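Local coordinates for putative cell invasion protein with MAC/Perforin domain (Bacteroides thetaiotaomicron VPI-5482, PDB 3KK7) that is of unproven function but carries the MACPF fold of membrane-attack complex and perforin proteins, consistent with a role in membrane insertion or pore formation, at residues S126-N131 and D361-F366; Y60-G65 and G133-G138. All coordinates share one frame; numbering follows the deposited sequence.

Contact 1 (S126-N131 and D361-F366); sequences SGFSLN and DTHMDF
The side chain of Asn-131 reaches across to the end of helix 353-363, while its OD1 serves the chain just ahead. Its CB lies over one face of the His-363 ring, 3.8 Å from the ring centroid, a CH-pi contact. CG stands anti to the backbone N (chi1 -175°), which carries the amide past the ring to the last helical turn. There ND2 donates to His-363 O at 2.9 Å, nearly straight and in the carbonyl plane, and to Asp-365 OD2 at 2.8 Å, more bent and from above the carboxylate plane. OD1 accepts the N-H of Gly-133, two residues on, capping the start of helix 133-146. With Asn-131 replaced by an alanine, His-363 O and the Asp-365 carboxylate would probably lose their shared donor, and Gly-133 N its cap. Leu-130 CD1 meets the edge of the His-363 ring, 3.6 Å from NE2, while Phe-128 CZ approaches His-363 CD2 obliquely. The selenium of Met-364, a selenomethionine, lies 3.9 Å from Asn-131 CB, the chain bent at chi2 and chi3. Asp-365 has positive phi and closes helix 353-363 in a Schellman motif. The contact thus sets the loop preceding helix 133-146 against the C-terminal end of helix 353-363, with helix 201-208 touching His-363 through Met-205.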
loop_
_atom_site.group_PDB
_atom_site.type_symbol
_atom_site.label_atom_id
_atom_site.label_comp_id
_atom_site.label_asym_id
_atom_site.label_seq_id
_atom_site.Cartn_x
_atom_site.Cartn_y
_atom_site.Cartn_z
ATOM N N SER A 126 11.194 -6.002 5.821
ATOM C CA SER A 126 12.474 -5.390 5.976
ATOM C C SER A 126 12.968 -4.782 4.680
ATOM O O SER A 126 12.966 -5.430 3.632
ATOM C CB SER A 126 13.458 -6.447 6.446
ATOM O OG SER A 126 14.779 -5.954 6.375
ATOM N N GLY A 127 13.379 -3.515 4.767
ATOM C CA GLY A 127 13.918 -2.803 3.619
ATOM C C GLY A 127 12.944 -1.894 2.886
ATOM O O GLY A 127 13.376 -1.028 2.131
ATOM N N PHE A 128 11.643 -2.089 3.072
ATOM C CA PHE A 128 10.651 -1.234 2.435
ATOM C C PHE A 128 10.613 0.135 3.112
ATOM O O PHE A 128 10.733 0.204 4.311
ATOM C CB PHE A 128 9.314 -1.915 2.555
ATOM C CG PHE A 128 8.177 -1.088 2.123
ATOM C CD1 PHE A 128 7.914 -0.924 0.782
ATOM C CD2 PHE A 128 7.339 -0.483 3.067
ATOM C CE1 PHE A 128 6.834 -0.162 0.368
ATOM C CE2 PHE A 128 6.248 0.280 2.668
ATOM C CZ PHE A 128 5.998 0.451 1.317
ATOM N N SER A 129 10.447 1.212 2.344
ATOM C CA SER A 129 10.328 2.570 2.915
ATOM C C SER A 129 8.979 2.739 3.560
ATOM O O SER A 129 7.982 3.002 2.876
ATOM C CB SER A 129 10.457 3.675 1.867
ATOM O OG SER A 129 11.532 3.408 1.008
ATOM N N LEU A 130 8.954 2.634 4.876
ATOM C CA LEU A 130 7.692 2.674 5.595
ATOM C C LEU A 130 7.348 4.086 6.076
ATOM O O LEU A 130 8.147 4.740 6.714
ATOM C CB LEU A 130 7.724 1.680 6.765
ATOM C CG LEU A 130 6.446 1.590 7.567
ATOM C CD1 LEU A 130 5.255 1.187 6.673
ATOM C CD2 LEU A 130 6.669 0.652 8.712
ATOM N N ASN A 131 6.150 4.542 5.732
ATOM C CA ASN A 131 5.593 5.767 6.258
ATOM C C ASN A 131 4.759 5.406 7.474
ATOM O O ASN A 131 3.738 4.762 7.347
ATOM C CB ASN A 131 4.710 6.464 5.222
ATOM C CG ASN A 131 4.195 7.841 5.718
ATOM O OD1 ASN A 131 4.466 8.216 6.847
ATOM N ND2 ASN A 131 3.448 8.571 4.875
ATOM N N ASP A 361 4.979 5.962 -3.919
ATOM C CA ASP A 361 4.981 7.400 -3.790
ATOM C C ASP A 361 3.727 7.870 -3.015
ATOM O O ASP A 361 3.758 8.877 -2.282
ATOM C CB ASP A 361 5.027 8.054 -5.190
ATOM C CG ASP A 361 6.425 8.116 -5.800
ATOM O OD1 ASP A 361 7.452 7.953 -5.094
ATOM O OD2 ASP A 361 6.478 8.394 -7.021
ATOM N N THR A 362 2.620 7.147 -3.165
ATOM C CA THR A 362 1.380 7.585 -2.545
ATOM C C THR A 362 1.474 7.245 -1.071
ATOM O O THR A 362 1.131 8.057 -0.214
ATOM C CB THR A 362 0.175 6.940 -3.205
ATOM O OG1 THR A 362 0.152 7.274 -4.603
ATOM C CG2 THR A 362 -1.112 7.382 -2.547
ATOM N N HIS A 363 1.988 6.057 -0.772
ATOM C CA HIS A 363 2.173 5.649 0.600
ATOM C C HIS A 363 3.058 6.633 1.329
ATOM O O HIS A 363 2.824 6.938 2.503
ATOM C CB HIS A 363 2.830 4.283 0.650
ATOM C CG HIS A 363 3.217 3.861 2.024
ATOM N ND1 HIS A 363 2.292 3.683 3.036
ATOM C CD2 HIS A 363 4.435 3.590 2.567
ATOM C CE1 HIS A 363 2.924 3.313 4.141
ATOM N NE2 HIS A 363 4.226 3.238 3.879
HETATM N N MSE A 364 4.096 7.109 0.636
HETATM C CA MSE A 364 5.084 8.005 1.255
HETATM C C MSE A 364 4.651 9.474 1.309
HETATM O O MSE A 364 5.411 10.303 1.793
HETATM C CB MSE A 364 6.432 7.908 0.500
HETATM C CG MSE A 364 7.275 6.660 0.832
HETATM SE SE MSE A 364 7.728 6.603 2.729
HETATM C CE MSE A 364 8.715 8.320 2.904
ATOM N N ASP A 365 3.440 9.785 0.828
ATOM C CA ASP A 365 2.924 11.171 0.705
ATOM C C ASP A 365 3.689 12.010 -0.345
ATOM O O ASP A 365 3.681 13.234 -0.276
ATOM C CB ASP A 365 2.858 11.921 2.060
ATOM C CG ASP A 365 2.031 11.187 3.112
ATOM O OD1 ASP A 365 0.936 10.682 2.804
ATOM O OD2 ASP A 365 2.481 11.105 4.267
ATOM N N PHE A 366 4.324 11.366 -1.325
ATOM C CA PHE A 366 4.966 12.105 -2.427
ATOM C C PHE A 366 4.002 12.429 -3.601
ATOM O O PHE A 366 4.195 13.408 -4.310
ATOM C CB PHE A 366 6.204 11.380 -2.973
ATOM C CG PHE A 366 7.313 11.159 -1.958
ATOM C CD1 PHE A 366 8.117 10.002 -2.042
ATOM C CD2 PHE A 366 7.559 12.083 -0.921
ATOM C CE1 PHE A 366 9.146 9.771 -1.101
ATOM C CE2 PHE A 366 8.594 11.872 0.014
ATOM C CZ PHE A 366 9.385 10.711 -0.064
#

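Contact 2 (Y60-G65 and G133-G138); sequences YAVENG and GPFKFG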
loop_
_atom_site.group_PDB
_atom_site.type_symbol
_atom_site.label_atom_id
_atom_site.label_comp_id
_atom_site.label_asym_id
_atom_site.label_seq_id
_atom_site.Cartn_x
_atom_site.Cartn_y
_atom_site.Cartn_z
ATOM N N TYR A 60 -4.467 -5.616 4.001
ATOM C CA TYR A 60 -4.500 -5.273 5.386
ATOM C C TYR A 60 -4.559 -3.745 5.518
ATOM O O TYR A 60 -3.787 -3.030 4.858
ATOM C CB TYR A 60 -3.266 -5.849 6.082
ATOM C CG TYR A 60 -3.261 -5.556 7.550
ATOM C CD1 TYR A 60 -2.704 -4.379 8.051
ATOM C CD2 TYR A 60 -3.851 -6.430 8.443
ATOM C CE1 TYR A 60 -2.728 -4.092 9.420
ATOM C CE2 TYR A 60 -3.869 -6.160 9.801
ATOM C CZ TYR A 60 -3.316 -4.992 10.283
ATOM O OH TYR A 60 -3.370 -4.760 11.626
ATOM N N ALA A 61 -5.458 -3.254 6.378
ATOM C CA ALA A 61 -5.713 -1.803 6.520
ATOM C C ALA A 61 -5.047 -1.184 7.737
ATOM O O ALA A 61 -5.345 -1.546 8.876
ATOM C CB ALA A 61 -7.210 -1.549 6.593
ATOM N N VAL A 62 -4.152 -0.242 7.496
ATOM C CA VAL A 62 -3.446 0.423 8.590
ATOM C C VAL A 62 -4.201 1.710 8.938
ATOM O O VAL A 62 -4.825 1.790 9.986
ATOM C CB VAL A 62 -1.949 0.732 8.236
ATOM C CG1 VAL A 62 -1.271 1.555 9.349
ATOM C CG2 VAL A 62 -1.154 -0.557 7.965
ATOM N N GLU A 63 -4.173 2.683 8.022
ATOM C CA GLU A 63 -4.758 4.010 8.250
ATOM C C GLU A 63 -6.213 3.981 8.634
ATOM O O GLU A 63 -6.642 4.738 9.491
ATOM C CB GLU A 63 -4.636 4.881 6.990
ATOM C CG GLU A 63 -4.986 6.366 7.201
ATOM C CD GLU A 63 -4.641 7.234 5.986
ATOM O OE1 GLU A 63 -4.574 6.740 4.847
ATOM O OE2 GLU A 63 -4.411 8.435 6.170
ATOM N N ASN A 64 -6.985 3.139 7.973
ATOM C CA ASN A 64 -8.419 3.091 8.196
ATOM C C ASN A 64 -8.861 1.857 8.952
ATOM O O ASN A 64 -9.993 1.429 8.823
ATOM C CB ASN A 64 -9.129 3.140 6.842
ATOM C CG ASN A 64 -8.919 4.474 6.112
ATOM O OD1 ASN A 64 -8.951 4.521 4.873
ATOM N ND2 ASN A 64 -8.714 5.562 6.871
ATOM N N GLY A 65 -7.980 1.252 9.727
ATOM C CA GLY A 65 -8.349 0.043 10.473
ATOM C C GLY A 65 -8.571 0.367 11.926
ATOM O O GLY A 65 -8.690 1.511 12.307
ATOM N N GLY A 133 3.244 7.669 9.467
ATOM C CA GLY A 133 2.170 8.653 9.667
ATOM C C GLY A 133 0.767 8.057 9.756
ATOM O O GLY A 133 0.034 8.281 10.725
ATOM N N PRO A 134 0.385 7.251 8.759
ATOM C CA PRO A 134 -0.989 6.701 8.801
ATOM C C PRO A 134 -1.255 5.769 9.982
ATOM O O PRO A 134 -2.343 5.822 10.579
ATOM C CB PRO A 134 -1.124 5.978 7.463
ATOM C CG PRO A 134 -0.067 6.670 6.565
ATOM C CD PRO A 134 1.066 6.977 7.482
ATOM N N PHE A 135 -0.271 4.953 10.336
ATOM C CA PHE A 135 -0.414 4.112 11.504
ATOM C C PHE A 135 -0.627 4.978 12.746
ATOM O O PHE A 135 -1.536 4.735 13.521
ATOM C CB PHE A 135 0.799 3.219 11.698
ATOM C CG PHE A 135 0.760 2.457 12.968
ATOM C CD1 PHE A 135 -0.211 1.490 13.161
ATOM C CD2 PHE A 135 1.666 2.722 13.985
ATOM C CE1 PHE A 135 -0.289 0.792 14.343
ATOM C CE2 PHE A 135 1.616 2.035 15.183
ATOM C CZ PHE A 135 0.635 1.074 15.377
ATOM N N LYS A 136 0.212 5.996 12.924
ATOM C CA LYS A 136 0.128 6.852 14.122
ATOM C C LYS A 136 -1.184 7.638 14.151
ATOM O O LYS A 136 -1.795 7.828 15.210
ATOM C CB LYS A 136 1.313 7.816 14.191
ATOM C CG LYS A 136 2.644 7.147 14.326
ATOM C CD LYS A 136 3.801 8.124 14.238
ATOM C CE LYS A 136 5.116 7.379 14.471
ATOM N NZ LYS A 136 6.307 8.236 14.216
ATOM N N PHE A 137 -1.604 8.082 12.974
ATOM C CA PHE A 137 -2.864 8.789 12.839
ATOM C C PHE A 137 -4.042 7.905 13.255
ATOM O O PHE A 137 -4.906 8.333 13.987
ATOM C CB PHE A 137 -3.055 9.288 11.399
ATOM C CG PHE A 137 -4.422 9.941 11.151
ATOM C CD1 PHE A 137 -4.641 11.278 11.483
ATOM C CD2 PHE A 137 -5.476 9.202 10.627
ATOM C CE1 PHE A 137 -5.869 11.862 11.293
ATOM C CE2 PHE A 137 -6.721 9.788 10.425
ATOM C CZ PHE A 137 -6.917 11.123 10.760
ATOM N N GLY A 138 -4.048 6.666 12.784
ATOM C CA GLY A 138 -5.104 5.717 13.098
ATOM C C GLY A 138 -5.171 5.388 14.567
ATOM O O GLY A 138 -6.251 5.246 15.136
#
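Glu-63 runs its side chain obliquely past Pro-134 CB, which lies 3.7 Å from Glu-63 CB, with CG and the carboxylate carbon CD little farther. CG, anti to the backbone N (chi1 -169°), brings the extended chain alongside the proline, its methylenes giving the apolar surface. Farther along the helix, Glu-63 CG comes obliquely to the Phe-137 ring, 4.5 Å from CD2, a looser touch near the surface. Val-62 takes the more buried side. Its CG1 packs 3.5 Å from Phe-135 CB and equally near Phe-135 CA, lying near the plane of the aromatic ring at its edge; a branched, compact residue fits this place against the helix backbone. Val-62 begins a type I beta turn that ends at Gly-65, whose N bonds back to Val-62 O at 3.2 Å, and a side chain at Gly-65 would clash with Ala-61 O. This turn follows strand 58-60 of the large antiparallel sheet within the MACPF region and meets the first turns of helix 133-146. Proline suits that helix start, where the lack of an N-H costs no helical bond, and Pro-134 O accepts the N-H of Gly-138. Gly-138 presents its CA to Glu-63 O at 4.0 Å. The Phe-135 ring stacks on Phe-120, which also touches Val-62, extending the apolar cluster. Glu-210 grips the turn, its two carboxylate oxygens accepting the backbone N-H groups of Val-62 and Glu-63.

In the fold
From the N terminus, the chain leaves strand 58-60 and enters segment 60-65, with its turn at 62-65, then passes through strand 93-108 before reaching 126-131, which leads into helix 133-146 and segment 133-138. Contact 2 closes a loop of 67 residues, bringing the first turns of that helix back to the early turn. Contact 1 closes a far longer one, 229 residues, when the end of helix 353-363 returns to the loop ahead of the same helix. They cross, because 126-131 lies inside the loop that contact 2 closes while its partner 361-366 lies beyond it. Their centres are 13 Å apart. Together they tie helix 133-146 and its lead-in to both early and late parts of the MACPF region.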